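Local structure of amphiphysin (Drosophila melanogaster, 1URU) at residues S52-Q57 against T123-F128; E59-I64 against Q116-L121. The protein probably binds curved membranes during endocytosis, through a dimeric coiled-coil BAR domain that senses membrane curvature. One frame throughout, in Å; residues are numbered along the deposited sequence.

Contact 1 of 2, residues S52-Q57 against T123-F128; sequences SANRLQ and TYTGQF
In the antiparallel pairing of helices 35-84 and 92-156, Ala53 and Thr125 face each other where the backbones come close, their CA atoms 5.7 Å apart and Ala53 CB 3.8 Å from Thr125 OG1. Over these short segments the axes approach to 9.4 Å and run at 140°, a spacing consistent with the small side chain of Ala53. Its methyl meets two rings: Ala53 CB lies 3.7 Å from Tyr124 CE2 and 3.9 Å from Phe128 CE1. The two rings also meet one turn apart on their own helix, where Phe128 turns an edge to the Tyr124 face, its CE1 3.8 Å above that ring's plane and offset toward the rim. Such close apolar seams are what bind the long helices of a BAR domain into a coiled-coil bundle, and here helix 172-239 completes the seam, with Phe203 stacking on Tyr124 and Leu196 touching Phe128. The hydroxyl of Tyr124 is hydrogen-bonded to Gln49. Thr125 divides its branches. With chi1 at -65°, OG1 lies beside the backbone N and is hydrogen-bonded to Leu121 O one turn earlier, while CG2 is turned toward the amides of the other helix. Both make van der Waals contacts with it, Asn54 ND2 at 3.2 Å from Thr125 CG2 and Gln57 OE1 at 3.4 Å from the same methyl. Gln57, extended beyond CG, lies oblique to the Thr125 side chain, and its NE2 is hydrogen-bonded to Asn122.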
loop_
_atom_site.group_PDB
_atom_site.type_symbol
_atom_site.label_atom_id
_atom_site.label_comp_id
_atom_site.label_asym_id
_atom_site.label_seq_id
_atom_site.Cartn_x
_atom_site.Cartn_y
_atom_site.Cartn_z
ATOM N N SER A 52 20.308 -13.533 -5.196
ATOM C CA SER A 52 19.795 -12.893 -3.973
ATOM C C SER A 52 19.601 -11.379 -4.156
ATOM O O SER A 52 18.662 -10.818 -3.621
ATOM C CB SER A 52 20.722 -13.146 -2.766
ATOM O OG SER A 52 20.779 -14.519 -2.402
ATOM N N ALA A 53 20.477 -10.733 -4.923
ATOM C CA ALA A 53 20.347 -9.301 -5.192
ATOM C C ALA A 53 19.232 -8.997 -6.207
ATOM O O ALA A 53 18.556 -7.978 -6.089
ATOM C CB ALA A 53 21.671 -8.717 -5.660
ATOM N N ASN A 54 19.050 -9.884 -7.193
ATOM C CA ASN A 54 17.983 -9.757 -8.194
ATOM C C ASN A 54 16.603 -9.908 -7.548
ATOM O O ASN A 54 15.642 -9.171 -7.873
ATOM C CB ASN A 54 18.159 -10.800 -9.296
ATOM C CG ASN A 54 19.289 -10.448 -10.277
ATOM O OD1 ASN A 54 19.615 -11.227 -11.155
ATOM N ND2 ASN A 54 19.863 -9.274 -10.129
ATOM N N ARG A 55 16.527 -10.848 -6.608
ATOM C CA ARG A 55 15.326 -11.050 -5.827
ATOM C C ARG A 55 15.047 -9.831 -4.923
ATOM O O ARG A 55 13.891 -9.429 -4.760
ATOM C CB ARG A 55 15.448 -12.335 -5.004
ATOM C CG ARG A 55 14.378 -12.531 -3.976
ATOM C CD ARG A 55 14.569 -13.764 -3.109
ATOM N NE ARG A 55 13.401 -14.014 -2.270
ATOM C CZ ARG A 55 13.282 -14.997 -1.380
ATOM N NH1 ARG A 55 14.256 -15.882 -1.194
ATOM N NH2 ARG A 55 12.160 -15.091 -0.671
ATOM N N LEU A 56 16.078 -9.242 -4.328
ATOM C CA LEU A 56 15.857 -8.122 -3.424
ATOM C C LEU A 56 15.349 -6.919 -4.209
ATOM O O LEU A 56 14.441 -6.223 -3.772
ATOM C CB LEU A 56 17.132 -7.757 -2.680
ATOM C CG LEU A 56 16.965 -6.750 -1.546
ATOM C CD1 LEU A 56 16.078 -7.331 -0.466
ATOM C CD2 LEU A 56 18.342 -6.369 -0.980
ATOM N N GLN A 57 15.935 -6.708 -5.381
ATOM C CA GLN A 57 15.563 -5.607 -6.255
ATOM C C GLN A 57 14.124 -5.791 -6.769
ATOM O O GLN A 57 13.341 -4.863 -6.766
ATOM C CB GLN A 57 16.560 -5.497 -7.407
ATOM C CG GLN A 57 16.350 -4.362 -8.365
ATOM C CD GLN A 57 17.253 -4.469 -9.575
ATOM O OE1 GLN A 57 17.367 -5.538 -10.192
ATOM N NE2 GLN A 57 17.908 -3.380 -9.912
ATOM N N THR A 123 22.443 -0.207 -8.352
ATOM C CA THR A 123 23.872 -0.109 -8.684
ATOM C C THR A 123 24.672 -1.370 -8.289
ATOM O O THR A 123 25.512 -1.852 -9.043
ATOM C CB THR A 123 24.472 1.130 -8.011
ATOM O OG1 THR A 123 23.995 2.305 -8.665
ATOM C CG2 THR A 123 25.953 1.213 -8.207
ATOM N N TYR A 124 24.398 -1.878 -7.102
ATOM C CA TYR A 124 25.032 -3.073 -6.592
ATOM C C TYR A 124 24.561 -4.254 -7.401
ATOM O O TYR A 124 25.338 -5.144 -7.742
ATOM C CB TYR A 124 24.678 -3.253 -5.117
ATOM C CG TYR A 124 24.973 -4.607 -4.516
ATOM C CD1 TYR A 124 26.266 -4.953 -4.084
ATOM C CD2 TYR A 124 23.952 -5.537 -4.347
ATOM C CE1 TYR A 124 26.523 -6.216 -3.518
ATOM C CE2 TYR A 124 24.188 -6.775 -3.788
ATOM C CZ TYR A 124 25.459 -7.117 -3.361
ATOM O OH TYR A 124 25.627 -8.359 -2.775
ATOM N N THR A 125 23.284 -4.242 -7.734
ATOM C CA THR A 125 22.701 -5.316 -8.521
ATOM C C THR A 125 23.235 -5.369 -9.955
ATOM O O THR A 125 23.306 -6.456 -10.539
ATOM C CB THR A 125 21.183 -5.178 -8.528
ATOM O OG1 THR A 125 20.694 -5.360 -7.193
ATOM C CG2 THR A 125 20.559 -6.301 -9.283
ATOM N N GLY A 126 23.605 -4.202 -10.499
ATOM C CA GLY A 126 23.995 -4.058 -11.897
ATOM C C GLY A 126 25.424 -4.483 -12.164
ATOM O O GLY A 126 25.813 -4.722 -13.315
ATOM N N GLN A 127 26.226 -4.595 -11.114
ATOM C CA GLN A 127 27.600 -5.021 -11.306
ATOM C C GLN A 127 27.711 -6.515 -11.560
ATOM O O GLN A 127 28.724 -6.957 -12.090
ATOM C CB GLN A 127 28.499 -4.568 -10.156
ATOM C CG GLN A 127 28.273 -5.263 -8.846
ATOM C CD GLN A 127 28.725 -4.435 -7.657
ATOM O OE1 GLN A 127 29.468 -3.478 -7.801
ATOM N NE2 GLN A 127 28.265 -4.808 -6.477
ATOM N N PHE A 128 26.656 -7.269 -11.274
ATOM C CA PHE A 128 26.659 -8.723 -11.496
ATOM C C PHE A 128 26.633 -9.211 -12.962
ATOM O O PHE A 128 27.397 -10.118 -13.302
ATOM C CB PHE A 128 25.546 -9.404 -10.686
ATOM C CG PHE A 128 25.742 -9.296 -9.212
ATOM C CD1 PHE A 128 25.101 -8.314 -8.485
ATOM C CD2 PHE A 128 26.609 -10.142 -8.562
ATOM C CE1 PHE A 128 25.292 -8.189 -7.130
ATOM C CE2 PHE A 128 26.802 -10.032 -7.194
ATOM C CZ PHE A 128 26.143 -9.039 -6.479
#

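Contact 2 of 2, residues E59-I64 against Q116-L121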
loop_
_atom_site.group_PDB
_atom_site.type_symbol
_atom_site.label_atom_id
_atom_site.label_comp_id
_atom_site.label_asym_id
_atom_site.label_seq_id
_atom_site.Cartn_x
_atom_site.Cartn_y
_atom_site.Cartn_z
ATOM N N GLU A 59 11.558 -7.619 -5.310
ATOM C CA GLU A 59 10.627 -7.408 -4.206
ATOM C C GLU A 59 10.550 -5.973 -3.738
ATOM O O GLU A 59 9.486 -5.499 -3.384
ATOM C CB GLU A 59 10.982 -8.276 -2.997
ATOM C CG GLU A 59 11.036 -9.771 -3.279
ATOM C CD GLU A 59 9.792 -10.278 -3.979
ATOM O OE1 GLU A 59 8.673 -9.778 -3.680
ATOM O OE2 GLU A 59 9.953 -11.175 -4.835
ATOM N N PHE A 60 11.683 -5.285 -3.728
ATOM C CA PHE A 60 11.719 -3.922 -3.258
ATOM C C PHE A 60 11.022 -3.011 -4.267
ATOM O O PHE A 60 10.375 -2.049 -3.897
ATOM C CB PHE A 60 13.160 -3.450 -2.990
ATOM C CG PHE A 60 13.211 -2.117 -2.356
ATOM C CD1 PHE A 60 12.787 -1.956 -1.060
ATOM C CD2 PHE A 60 13.555 -1.005 -3.082
ATOM C CE1 PHE A 60 12.784 -0.703 -0.460
ATOM C CE2 PHE A 60 13.546 0.261 -2.500
ATOM C CZ PHE A 60 13.153 0.413 -1.188
ATOM N N ASN A 61 11.161 -3.314 -5.548
ATOM C CA ASN A 61 10.459 -2.554 -6.573
ATOM C C ASN A 61 8.952 -2.794 -6.485
ATOM O O ASN A 61 8.160 -1.906 -6.754
ATOM C CB ASN A 61 10.995 -2.865 -7.985
ATOM C CG ASN A 61 12.197 -2.003 -8.353
ATOM O OD1 ASN A 61 13.177 -2.485 -8.905
ATOM N ND2 ASN A 61 12.126 -0.725 -8.047
ATOM N N ASN A 62 8.578 -3.997 -6.086
ATOM C CA ASN A 62 7.183 -4.325 -5.861
ATOM C C ASN A 62 6.668 -3.539 -4.644
ATOM O O ASN A 62 5.581 -3.003 -4.680
ATOM C CB ASN A 62 7.011 -5.839 -5.691
ATOM C CG ASN A 62 5.568 -6.234 -5.472
ATOM O OD1 ASN A 62 4.707 -5.947 -6.307
ATOM N ND2 ASN A 62 5.285 -6.866 -4.339
ATOM N N TYR A 63 7.498 -3.429 -3.604
ATOM C CA TYR A 63 7.165 -2.691 -2.389
ATOM C C TYR A 63 6.954 -1.224 -2.682
ATOM O O TYR A 63 6.010 -0.628 -2.198
ATOM C CB TYR A 63 8.279 -2.835 -1.385
ATOM C CG TYR A 63 8.040 -2.180 -0.052
ATOM C CD1 TYR A 63 7.014 -2.611 0.776
ATOM C CD2 TYR A 63 8.867 -1.154 0.406
ATOM C CE1 TYR A 63 6.797 -2.038 2.031
ATOM C CE2 TYR A 63 8.658 -0.563 1.665
ATOM C CZ TYR A 63 7.622 -1.031 2.471
ATOM O OH TYR A 63 7.400 -0.490 3.694
ATOM N N ILE A 64 7.813 -0.646 -3.499
ATOM C CA ILE A 64 7.722 0.776 -3.778
ATOM C C ILE A 64 6.395 1.137 -4.452
ATOM O O ILE A 64 5.705 2.046 -4.013
ATOM C CB ILE A 64 8.851 1.231 -4.692
ATOM C CG1 ILE A 64 10.212 0.949 -4.062
ATOM C CG2 ILE A 64 8.640 2.712 -5.066
ATOM C CD1 ILE A 64 10.980 2.170 -3.689
ATOM N N GLN A 116 17.198 7.220 -2.134
ATOM C CA GLN A 116 18.259 6.830 -1.197
ATOM C C GLN A 116 18.417 5.299 -1.067
ATOM O O GLN A 116 19.530 4.814 -1.065
ATOM C CB GLN A 116 18.035 7.468 0.186
ATOM C CG GLN A 116 18.560 8.895 0.342
ATOM C CD GLN A 116 17.773 9.931 -0.481
ATOM O OE1 GLN A 116 16.592 10.179 -0.234
ATOM N NE2 GLN A 116 18.433 10.524 -1.470
ATOM N N VAL A 117 17.318 4.542 -0.992
ATOM C CA VAL A 117 17.399 3.094 -0.770
ATOM C C VAL A 117 17.571 2.353 -2.067
ATOM O O VAL A 117 18.372 1.424 -2.148
ATOM C CB VAL A 117 16.141 2.473 -0.114
ATOM C CG1 VAL A 117 16.416 1.021 0.250
ATOM C CG2 VAL A 117 15.701 3.222 1.116
ATOM N N LEU A 118 16.802 2.761 -3.076
ATOM C CA LEU A 118 16.670 2.003 -4.316
ATOM C C LEU A 118 17.895 2.086 -5.181
ATOM O O LEU A 118 18.315 1.055 -5.680
ATOM C CB LEU A 118 15.456 2.456 -5.134
ATOM C CG LEU A 118 15.344 1.863 -6.544
ATOM C CD1 LEU A 118 15.067 0.368 -6.495
ATOM C CD2 LEU A 118 14.263 2.553 -7.323
ATOM N N ILE A 119 18.446 3.289 -5.387
ATOM C CA ILE A 119 19.538 3.484 -6.356
ATOM C C ILE A 119 20.806 2.679 -6.000
ATOM O O ILE A 119 21.378 2.040 -6.880
ATOM C CB ILE A 119 19.879 4.997 -6.592
ATOM C CG1 ILE A 119 19.042 5.590 -7.720
ATOM C CG2 ILE A 119 21.325 5.194 -7.010
ATOM C CD1 ILE A 119 17.764 6.131 -7.269
ATOM N N PRO A 120 21.293 2.721 -4.758
ATOM C CA PRO A 120 22.374 1.816 -4.378
ATOM C C PRO A 120 22.037 0.369 -4.668
ATOM O O PRO A 120 22.948 -0.391 -4.981
ATOM C CB PRO A 120 22.528 2.067 -2.868
ATOM C CG PRO A 120 22.151 3.441 -2.713
ATOM C CD PRO A 120 20.969 3.646 -3.654
ATOM N N LEU A 121 20.765 -0.016 -4.558
ATOM C CA LEU A 121 20.378 -1.418 -4.790
ATOM C C LEU A 121 20.494 -1.783 -6.252
ATOM O O LEU A 121 20.940 -2.881 -6.579
ATOM C CB LEU A 121 18.968 -1.688 -4.287
ATOM C CG LEU A 121 18.375 -3.097 -4.408
ATOM C CD1 LEU A 121 19.288 -4.194 -3.859
ATOM C CD2 LEU A 121 16.983 -3.124 -3.734
#
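With chi1 of -173°, Phe60 swings its ring away from its own backbone N and out to helix 92-156, where Val117, Leu118 and Leu121 receive it; Leu118, chi1 172°, sends its isobutyl group the other way across the gap, past the ring and on to Asn61. The ring comes closest at its far corner, where Phe60 CZ lies 3.6 Å from Val117 CG1, with the two side chains set at about a right angle. Leu118 comes to the ring edge instead: its CB is near the ring plane, 3.9 Å from Phe60 CE2, and its CD1 also lies in that plane, 4.0 Å from Phe60 CD2. At the root of the aromatic side chain, Leu121 CD2 rests 3.9 Å from Phe60 CB. One phenyl group thus meets three residues from two successive turns, and it does so by apolar contact alone. The same Leu118 CD1 is touched by the amide of Asn61, whose ND2 is 3.5 Å away, at the more exposed margin of the interface. Were Phe60 cut back to an alanine, Val117, Leu118 and Leu121 would probably lose the ring they share, and a gap is likely to open between segments whose axes approach to 11.2 Å. The segments run antiparallel at 154°, and helix 92-156 is kinked at Pro120, whose ring nitrogen has no N-H to give to the preceding turn. Helix 172-239 packs against both segments, Leu211 on Phe60, Asn207 on Val117 and Phe203 on Leu121, while Leu77 of the second subunit packs on Phe60 and Tyr63 from the dimer interface.

How the contacts relate
Both contacts join helix 35-84 to helix 92-156, and their centres are 10 Å apart near the middle of the chain. Along the chain the segments come in the order 52-57, 59-64, 116-121, 123-128, and since the helices run antiparallel the inner two pair in contact 2 and the outer two in contact 1, so contact 2 closes the shorter hairpin. They join directly, Leu56 CD2 meeting Leu121 CD1 at 3.7 Å, which makes them successive levels of one seam. The axes are wider apart at contact 2, where a phenyl ring fills the space, than at contact 1. Each level also touches the second subunit, consistent with a bundle core continuous with the dimer interface of the BAR domain.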